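Local structure of Cys-Gly metallodipeptidase DUG1 (Saccharomyces cerevisiae, 4G1P) at residues F119-D124 / R133-D138; F345-R348 / D352-S355; V164-G169 / L176-L181. The protein hydrolyses the dipeptide Cys-Gly as a metal-dependent homodimeric peptidase and serves as the catalytic component of the complex that degrades glutathione. One frame throughout, in Å; residues are numbered along the deposited sequence.

Contact 1: residues F119-D124 / R133-D138; sequences FKLVID and RGVTDD. With ZN (zinc ion), chain B.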
loop_
_atom_site.group_PDB
_atom_site.type_symbol
_atom_site.label_atom_id
_atom_site.label_comp_id
_atom_site.label_asym_id
_atom_site.label_seq_id
_atom_site.Cartn_x
_atom_site.Cartn_y
_atom_site.Cartn_z
ATOM N N PHE A 119 17.016 -10.194 8.743
ATOM C CA PHE A 119 17.180 -10.724 10.097
ATOM C C PHE A 119 18.187 -11.846 10.197
ATOM O O PHE A 119 18.177 -12.597 11.152
ATOM C CB PHE A 119 15.843 -11.119 10.727
ATOM C CG PHE A 119 14.859 -9.991 10.780
ATOM C CD1 PHE A 119 14.882 -9.083 11.825
ATOM C CD2 PHE A 119 13.940 -9.810 9.765
ATOM C CE1 PHE A 119 13.988 -8.035 11.869
ATOM C CE2 PHE A 119 13.048 -8.764 9.802
ATOM C CZ PHE A 119 13.068 -7.877 10.859
ATOM N N LYS A 120 19.052 -11.965 9.204
ATOM C CA LYS A 120 20.245 -12.770 9.365
ATOM C C LYS A 120 21.396 -11.789 9.370
ATOM O O LYS A 120 21.714 -11.210 8.344
ATOM C CB LYS A 120 20.409 -13.776 8.221
ATOM C CG LYS A 120 19.247 -14.747 8.049
ATOM C CD LYS A 120 18.961 -15.551 9.323
ATOM C CE LYS A 120 19.824 -16.808 9.417
ATOM N NZ LYS A 120 19.809 -17.417 10.781
ATOM N N LEU A 121 22.008 -11.582 10.524
ATOM C CA LEU A 121 23.102 -10.626 10.625
ATOM C C LEU A 121 24.334 -11.109 9.854
ATOM O O LEU A 121 24.948 -12.102 10.223
ATOM C CB LEU A 121 23.478 -10.385 12.092
ATOM C CG LEU A 121 24.623 -9.383 12.235
ATOM C CD1 LEU A 121 24.090 -7.970 11.987
ATOM C CD2 LEU A 121 25.311 -9.501 13.578
ATOM N N VAL A 122 24.693 -10.404 8.791
ATOM C CA VAL A 122 25.891 -10.730 8.046
ATOM C C VAL A 122 27.042 -9.861 8.512
ATOM O O VAL A 122 26.978 -8.632 8.407
ATOM C CB VAL A 122 25.697 -10.473 6.551
ATOM C CG1 VAL A 122 27.048 -10.524 5.818
ATOM C CG2 VAL A 122 24.705 -11.467 5.972
ATOM N N ILE A 123 28.094 -10.501 9.019
ATOM C CA ILE A 123 29.259 -9.795 9.540
ATOM C C ILE A 123 30.449 -9.989 8.612
ATOM O O ILE A 123 30.934 -11.095 8.460
ATOM C CB ILE A 123 29.655 -10.328 10.935
ATOM C CG1 ILE A 123 28.522 -10.101 11.931
ATOM C CG2 ILE A 123 30.968 -9.691 11.410
ATOM C CD1 ILE A 123 28.898 -10.370 13.368
ATOM N N ASP A 124 30.921 -8.916 7.997
ATOM C CA ASP A 124 32.048 -9.009 7.076
ATOM C C ASP A 124 33.230 -8.226 7.635
ATOM O O ASP A 124 33.309 -7.010 7.459
ATOM C CB ASP A 124 31.654 -8.464 5.700
ATOM C CG ASP A 124 32.778 -8.565 4.671
ATOM O OD1 ASP A 124 33.919 -8.938 5.028
ATOM O OD2 ASP A 124 32.514 -8.263 3.484
ATOM N N ARG A 133 18.789 -5.642 9.904
ATOM C CA ARG A 133 17.801 -4.698 10.424
ATOM C C ARG A 133 17.962 -4.533 11.928
ATOM O O ARG A 133 17.936 -5.509 12.668
ATOM C CB ARG A 133 16.367 -5.154 10.120
ATOM C CG ARG A 133 15.301 -4.427 10.948
ATOM C CD ARG A 133 15.260 -2.914 10.636
ATOM N NE ARG A 133 14.482 -2.601 9.432
ATOM C CZ ARG A 133 14.920 -1.872 8.410
ATOM N NH1 ARG A 133 16.144 -1.371 8.414
ATOM N NH2 ARG A 133 14.130 -1.642 7.375
ATOM N N GLY A 134 18.117 -3.295 12.377
ATOM C CA GLY A 134 18.219 -3.018 13.794
ATOM C C GLY A 134 19.647 -2.948 14.291
ATOM O O GLY A 134 19.883 -2.675 15.474
ATOM N N VAL A 135 20.606 -3.172 13.398
ATOM C CA VAL A 135 21.992 -3.230 13.831
ATOM C C VAL A 135 22.527 -1.860 14.274
ATOM O O VAL A 135 23.319 -1.778 15.203
ATOM C CB VAL A 135 22.914 -3.929 12.805
ATOM C CG1 VAL A 135 23.230 -3.024 11.628
ATOM C CG2 VAL A 135 24.186 -4.377 13.496
ATOM N N THR A 136 22.058 -0.788 13.640
ATOM C CA THR A 136 22.378 0.557 14.112
ATOM C C THR A 136 21.218 1.201 14.884
ATOM O O THR A 136 21.432 2.060 15.727
ATOM C CB THR A 136 22.830 1.495 12.964
ATOM O OG1 THR A 136 23.601 2.569 13.502
ATOM C CG2 THR A 136 21.641 2.087 12.232
ATOM N N ASP A 137 19.993 0.772 14.609
ATOM C CA ASP A 137 18.818 1.406 15.180
ATOM C C ASP A 137 17.906 0.317 15.717
ATOM O O ASP A 137 16.981 -0.104 15.014
ATOM C CB ASP A 137 18.112 2.222 14.085
ATOM C CG ASP A 137 16.851 2.927 14.571
ATOM O OD1 ASP A 137 16.615 2.994 15.790
ATOM O OD2 ASP A 137 16.089 3.436 13.718
ATOM N N ASP A 138 18.132 -0.138 16.952
ATOM C CA ASP A 138 19.061 0.452 17.915
ATOM C C ASP A 138 19.774 -0.669 18.683
ATOM O O ASP A 138 20.302 -0.452 19.768
ATOM C CB ASP A 138 18.266 1.320 18.909
ATOM C CG ASP A 138 19.159 2.118 19.888
ATOM O OD1 ASP A 138 20.193 2.695 19.469
ATOM O OD2 ASP A 138 18.812 2.172 21.084
HETATM ZN ZN ZN B . 14.203 3.936 14.252
#
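Phe-119 and Arg-133 meet through carbon: CE1 of the ring lies 3.9 Å from CG of Arg-133, and CB of Arg-133 sits over one face. The guanidinium does not stack here, its plane standing 88° from that of the ring. Two bends in the arginine chain, at chi2 (64°) and chi3 (82°), turn the charged end away, where NH1 forms a salt bridge with Glu-454 and bonds the carbonyl of Ser-451. The second apolar touch is between methyl groups, CD1 of Leu-121 approaching CG2 of Val-135 at 3.9 Å with the two side chains at about a right angle. Leu-121 also rests on helix 16-28, and Val-135 on Leu-456 of strand 455-457.

Strand 122-124, at the end of the first segment, and strand 129-131 make a hairpin that joins the two segments and forms a small antiparallel sheet with strand 455-457; the contact brings the chain entering this hairpin against the chain leaving it for helix 135-154 of the M20 catalytic scaffold.

Metal binding takes up the far end of 133-138. A fully extended first torsion (chi1 180°) carries the carboxylate of Asp-137 away from its backbone N and sets OD2 2.0 Å from a zinc ion that His-450 and Glu-172 also bind. The peptide bond linking Asp-137 to Asp-138 is cis. Polar backbone contacts add a second shell: Glu-454 accepts hydrogen bonds from the N atoms of Gly-134, Thr-136 and Asp-137.

Contact 2: residues F345-R348 / D352-S355; sequences FSIR and DMDS. With CYS (cysteine), chain E.
In the lid domain, strand 340-349 is followed by a short loop and then helix 355-371, and the contact of Ile-347 with Met-353 joins the end of that strand to the loop. CE of Met-353 reaches CG2 of Ile-347 at 4.1 Å, the two side chains crossing at about a right angle. The methionine chain runs extended through chi2 and then bends at chi3 (62°), which swings the methyl group round to the isoleucine. Leu-358 of helix 355-371 packs against both residues, so the touch belongs to the apolar layer between helix and sheet. Asp-354 occupies the N-cap of this helix, its OD2 bonded to the N of Lys-357.

Arg-348 leaves the strand away from the loop. NH1 donates a nearly straight hydrogen bond (168°) to O of the bound cysteine at 2.9 Å, and this oxygen lies at the edge of the guanidinium, near its plane. The other terminal nitrogen, NH2, donates a hydrogen bond to OG of Ser-234 of the second subunit. A lid-domain arginine that meets both the ligand and the partner chain fits the M20 dipeptidases, in which the active site draws on both subunits of the dimer.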
loop_
_atom_site.group_PDB
_atom_site.type_symbol
_atom_site.label_atom_id
_atom_site.label_comp_id
_atom_site.label_asym_id
_atom_site.label_seq_id
_atom_site.Cartn_x
_atom_site.Cartn_y
_atom_site.Cartn_z
ATOM N N PHE A 345 1.320 11.421 6.997
ATOM C CA PHE A 345 2.321 12.494 6.941
ATOM C C PHE A 345 2.772 12.946 8.341
ATOM O O PHE A 345 1.998 12.951 9.307
ATOM C CB PHE A 345 1.804 13.693 6.130
ATOM C CG PHE A 345 0.675 14.428 6.791
ATOM C CD1 PHE A 345 -0.620 13.952 6.715
ATOM C CD2 PHE A 345 0.906 15.595 7.490
ATOM C CE1 PHE A 345 -1.660 14.629 7.320
ATOM C CE2 PHE A 345 -0.131 16.274 8.105
ATOM C CZ PHE A 345 -1.416 15.791 8.015
ATOM N N SER A 346 4.031 13.324 8.453
ATOM C CA SER A 346 4.537 13.794 9.739
ATOM C C SER A 346 5.274 15.130 9.644
ATOM O O SER A 346 5.782 15.522 8.578
ATOM C CB SER A 346 5.421 12.735 10.385
ATOM O OG SER A 346 6.452 12.362 9.501
ATOM N N ILE A 347 5.307 15.834 10.770
ATOM C CA ILE A 347 6.040 17.081 10.863
ATOM C C ILE A 347 7.151 16.964 11.902
ATOM O O ILE A 347 6.926 16.529 13.038
ATOM C CB ILE A 347 5.113 18.251 11.213
ATOM C CG1 ILE A 347 3.995 18.381 10.156
ATOM C CG2 ILE A 347 5.914 19.530 11.317
ATOM C CD1 ILE A 347 2.933 19.440 10.467
ATOM N N ARG A 348 8.362 17.321 11.495
ATOM C CA ARG A 348 9.477 17.398 12.427
ATOM C C ARG A 348 9.430 18.737 13.140
ATOM O O ARG A 348 9.517 19.786 12.513
ATOM C CB ARG A 348 10.803 17.223 11.690
ATOM C CG ARG A 348 10.982 15.835 11.062
ATOM C CD ARG A 348 11.178 14.743 12.101
ATOM N NE ARG A 348 11.101 13.423 11.490
ATOM C CZ ARG A 348 11.351 12.271 12.114
ATOM N NH1 ARG A 348 11.746 12.248 13.388
ATOM N NH2 ARG A 348 11.227 11.129 11.441
ATOM N N ASP A 352 10.184 27.091 18.500
ATOM C CA ASP A 352 9.434 26.781 19.708
ATOM C C ASP A 352 8.034 26.288 19.371
ATOM O O ASP A 352 7.058 26.881 19.813
ATOM C CB ASP A 352 9.313 28.029 20.592
ATOM C CG ASP A 352 10.604 28.843 20.650
ATOM O OD1 ASP A 352 11.672 28.271 20.968
ATOM O OD2 ASP A 352 10.547 30.059 20.361
ATOM N N MET A 353 7.928 25.208 18.601
ATOM C CA MET A 353 6.617 24.706 18.180
ATOM C C MET A 353 5.887 23.955 19.298
ATOM O O MET A 353 6.428 23.016 19.871
ATOM C CB MET A 353 6.771 23.812 16.948
ATOM C CG MET A 353 7.298 24.551 15.745
ATOM S SD MET A 353 7.861 23.474 14.418
ATOM C CE MET A 353 6.327 22.630 14.014
ATOM N N ASP A 354 4.667 24.378 19.620
ATOM C CA ASP A 354 3.855 23.664 20.605
ATOM C C ASP A 354 3.092 22.522 19.931
ATOM O O ASP A 354 2.468 22.723 18.886
ATOM C CB ASP A 354 2.878 24.620 21.303
ATOM C CG ASP A 354 1.950 23.904 22.286
ATOM O OD1 ASP A 354 2.429 23.094 23.107
ATOM O OD2 ASP A 354 0.726 24.141 22.229
ATOM N N SER A 355 3.141 21.336 20.532
ATOM C CA SER A 355 2.515 20.148 19.960
ATOM C C SER A 355 1.035 20.391 19.687
ATOM O O SER A 355 0.577 20.296 18.538
ATOM C CB SER A 355 2.696 18.943 20.889
ATOM O OG SER A 355 2.218 17.742 20.294
HETATM N N CYS E . 11.747 6.788 14.488
HETATM C CA CYS E . 10.720 7.778 14.236
HETATM C C CYS E . 11.379 9.053 13.704
HETATM O O CYS E . 12.284 9.607 14.328
HETATM C CB CYS E . 9.895 8.040 15.498
HETATM S SG CYS E . 8.575 9.194 15.282
#

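Contact 3: residues V164-G169 / L176-L181; sequences VTCFEG and LKLDEL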
loop_
_atom_site.group_PDB
_atom_site.type_symbol
_atom_site.label_atom_id
_atom_site.label_comp_id
_atom_site.label_asym_id
_atom_site.label_seq_id
_atom_site.Cartn_x
_atom_site.Cartn_y
_atom_site.Cartn_z
ATOM N N VAL A 164 22.593 2.091 35.261
ATOM C CA VAL A 164 21.176 1.807 35.394
ATOM C C VAL A 164 20.624 1.807 33.994
ATOM O O VAL A 164 21.015 2.629 33.166
ATOM C CB VAL A 164 20.452 2.857 36.247
ATOM C CG1 VAL A 164 18.951 2.638 36.228
ATOM C CG2 VAL A 164 20.957 2.795 37.658
ATOM N N THR A 165 19.727 0.871 33.722
ATOM C CA THR A 165 19.314 0.614 32.365
ATOM C C THR A 165 17.844 0.880 32.214
ATOM O O THR A 165 17.075 0.659 33.131
ATOM C CB THR A 165 19.650 -0.836 31.970
ATOM O OG1 THR A 165 20.196 -0.840 30.665
ATOM C CG2 THR A 165 18.449 -1.706 31.939
ATOM N N CYS A 166 17.459 1.378 31.050
ATOM C CA CYS A 166 16.056 1.566 30.722
ATOM C C CYS A 166 15.847 1.303 29.215
ATOM O O CYS A 166 15.941 2.206 28.390
ATOM C CB CYS A 166 15.600 2.973 31.129
ATOM S SG CYS A 166 13.857 3.320 30.759
ATOM N N PHE A 167 15.590 0.047 28.870
ATOM C CA PHE A 167 15.482 -0.388 27.475
ATOM C C PHE A 167 14.025 -0.702 27.108
ATOM O O PHE A 167 13.424 -1.625 27.662
ATOM C CB PHE A 167 16.347 -1.636 27.250
ATOM C CG PHE A 167 17.834 -1.408 27.436
ATOM C CD1 PHE A 167 18.403 -0.160 27.214
ATOM C CD2 PHE A 167 18.672 -2.460 27.814
ATOM C CE1 PHE A 167 19.787 0.043 27.378
ATOM C CE2 PHE A 167 20.060 -2.272 27.981
ATOM C CZ PHE A 167 20.617 -1.020 27.755
ATOM N N GLU A 168 13.446 0.065 26.190
ATOM C CA GLU A 168 12.047 -0.158 25.814
ATOM C C GLU A 168 11.972 -0.901 24.495
ATOM O O GLU A 168 12.989 -1.063 23.815
ATOM C CB GLU A 168 11.264 1.160 25.700
ATOM C CG GLU A 168 11.669 2.016 24.496
ATOM C CD GLU A 168 10.581 2.976 24.048
ATOM O OE1 GLU A 168 9.393 2.601 24.087
ATOM O OE2 GLU A 168 10.913 4.108 23.651
ATOM N N GLY A 169 10.764 -1.338 24.139
ATOM C CA GLY A 169 10.528 -2.059 22.899
ATOM C C GLY A 169 9.354 -1.497 22.107
ATOM O O GLY A 169 8.694 -2.215 21.346
ATOM N N LEU A 176 5.040 4.153 23.452
ATOM C CA LEU A 176 3.809 4.197 24.236
ATOM C C LEU A 176 4.017 3.912 25.712
ATOM O O LEU A 176 4.643 2.919 26.074
ATOM C CB LEU A 176 2.779 3.203 23.671
ATOM C CG LEU A 176 2.350 3.440 22.221
ATOM C CD1 LEU A 176 1.210 2.512 21.761
ATOM C CD2 LEU A 176 1.984 4.880 22.021
ATOM N N LYS A 177 3.476 4.796 26.550
ATOM C CA LYS A 177 3.376 4.593 27.998
ATOM C C LYS A 177 4.703 4.737 28.761
ATOM O O LYS A 177 4.713 4.748 29.989
ATOM C CB LYS A 177 2.708 3.244 28.312
ATOM C CG LYS A 177 1.374 3.043 27.628
ATOM C CD LYS A 177 0.233 3.588 28.457
ATOM C CE LYS A 177 -0.036 2.707 29.667
ATOM N NZ LYS A 177 -0.953 3.359 30.648
ATOM N N LEU A 178 5.810 4.843 28.029
ATOM C CA LEU A 178 7.134 4.950 28.643
ATOM C C LEU A 178 7.253 6.248 29.439
ATOM O O LEU A 178 7.799 6.270 30.554
ATOM C CB LEU A 178 8.223 4.896 27.569
ATOM C CG LEU A 178 9.667 5.067 28.052
ATOM C CD1 LEU A 178 10.069 4.002 29.061
ATOM C CD2 LEU A 178 10.608 5.062 26.870
ATOM N N ASP A 179 6.744 7.315 28.822
ATOM C CA ASP A 179 6.573 8.631 29.428
ATOM C C ASP A 179 6.118 8.534 30.883
ATOM O O ASP A 179 6.795 9.013 31.794
ATOM C CB ASP A 179 5.523 9.396 28.623
ATOM C CG ASP A 179 5.532 10.874 28.909
ATOM O OD1 ASP A 179 6.599 11.385 29.314
ATOM O OD2 ASP A 179 4.480 11.532 28.724
ATOM N N GLU A 180 4.968 7.898 31.091
ATOM C CA GLU A 180 4.418 7.727 32.425
ATOM C C GLU A 180 5.360 6.962 33.336
ATOM O O GLU A 180 5.494 7.291 34.524
ATOM C CB GLU A 180 3.082 7.006 32.363
ATOM C CG GLU A 180 2.058 7.703 31.507
ATOM C CD GLU A 180 0.907 6.784 31.129
ATOM O OE1 GLU A 180 0.350 6.121 32.033
ATOM O OE2 GLU A 180 0.569 6.720 29.924
ATOM N N LEU A 181 6.016 5.946 32.783
ATOM C CA LEU A 181 6.907 5.112 33.579
ATOM C C LEU A 181 8.042 5.915 34.199
ATOM O O LEU A 181 8.352 5.764 35.378
ATOM C CB LEU A 181 7.478 3.968 32.751
ATOM C CG LEU A 181 8.388 3.072 33.589
ATOM C CD1 LEU A 181 7.635 2.577 34.815
ATOM C CD2 LEU A 181 8.928 1.905 32.773
HETATM O O HOH W 1 7.417 1.698 25.662
#
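OE2 of Glu-168 is gripped by two hydroxyls, those of Tyr-100 and Ser-175, and it also lies against CD2 of Leu-178, 3.4 Å away. The other carboxylate oxygen, OE1, accepts a hydrogen bond of 2.7 Å from a water, which donates in turn to the carbonyl O of Leu-176 at 3.1 Å. Through this water the end of the strand is tied to the start of the segment 176-181, although no direct hydrogen bond joins the two. With both oxygens engaged, the rotation of the carboxylate is probably well fixed.

Leu-178 sets one methyl against the glutamate side chain, which it crosses at about a right angle: CD2 is 4.0 Å from CG of Glu-168 and 3.5 Å from its CD. Its CG is anti to the backbone N (chi1 177°), which sends the branch toward the strand. The second methyl, CD1, faces the sulfur of Cys-166, with SG at 4.2 Å.

Strand 162-168 lies inside the mixed sheet of the catalytic domain, parallel to strand 96-102 and antiparallel to strand 83-88, and helix 178-185 packs on one face of that sheet. Leu-178 and Leu-181 both rest on Val-83. The loop linking strand to helix carries Glu-171, the probable proton acceptor, and the zinc ligand Glu-172; the side chain of Glu-168 comes within about 4 Å of that of Glu-171.

Where the helix begins, Lys-177 holds the N-cap position, and its NZ forms a salt bridge at 3.4 Å with OE1 of Glu-180, the hydrogen bond within it weak.

The three contacts lie around one dinuclear zinc site without touching each other. Contact 1 supplies a metal ligand, Asp-137, and contact 2 a ligand-binding residue, Arg-348, from the lid; their centres are 31 Å apart, on opposite sides of the chain's centre, yet their nearest atoms come within about 9 Å. Contact 3, whose centre is 23 Å from that of contact 1 and 22 Å from that of contact 2, stands behind the site: the side chain of Glu-168 is about 8 Å from the bound glycine. Helix 135-154 leads from contact 1 to strand 162-168 of contact 3. Catalytic scaffold and lid thus meet across the bound cysteine and glycine.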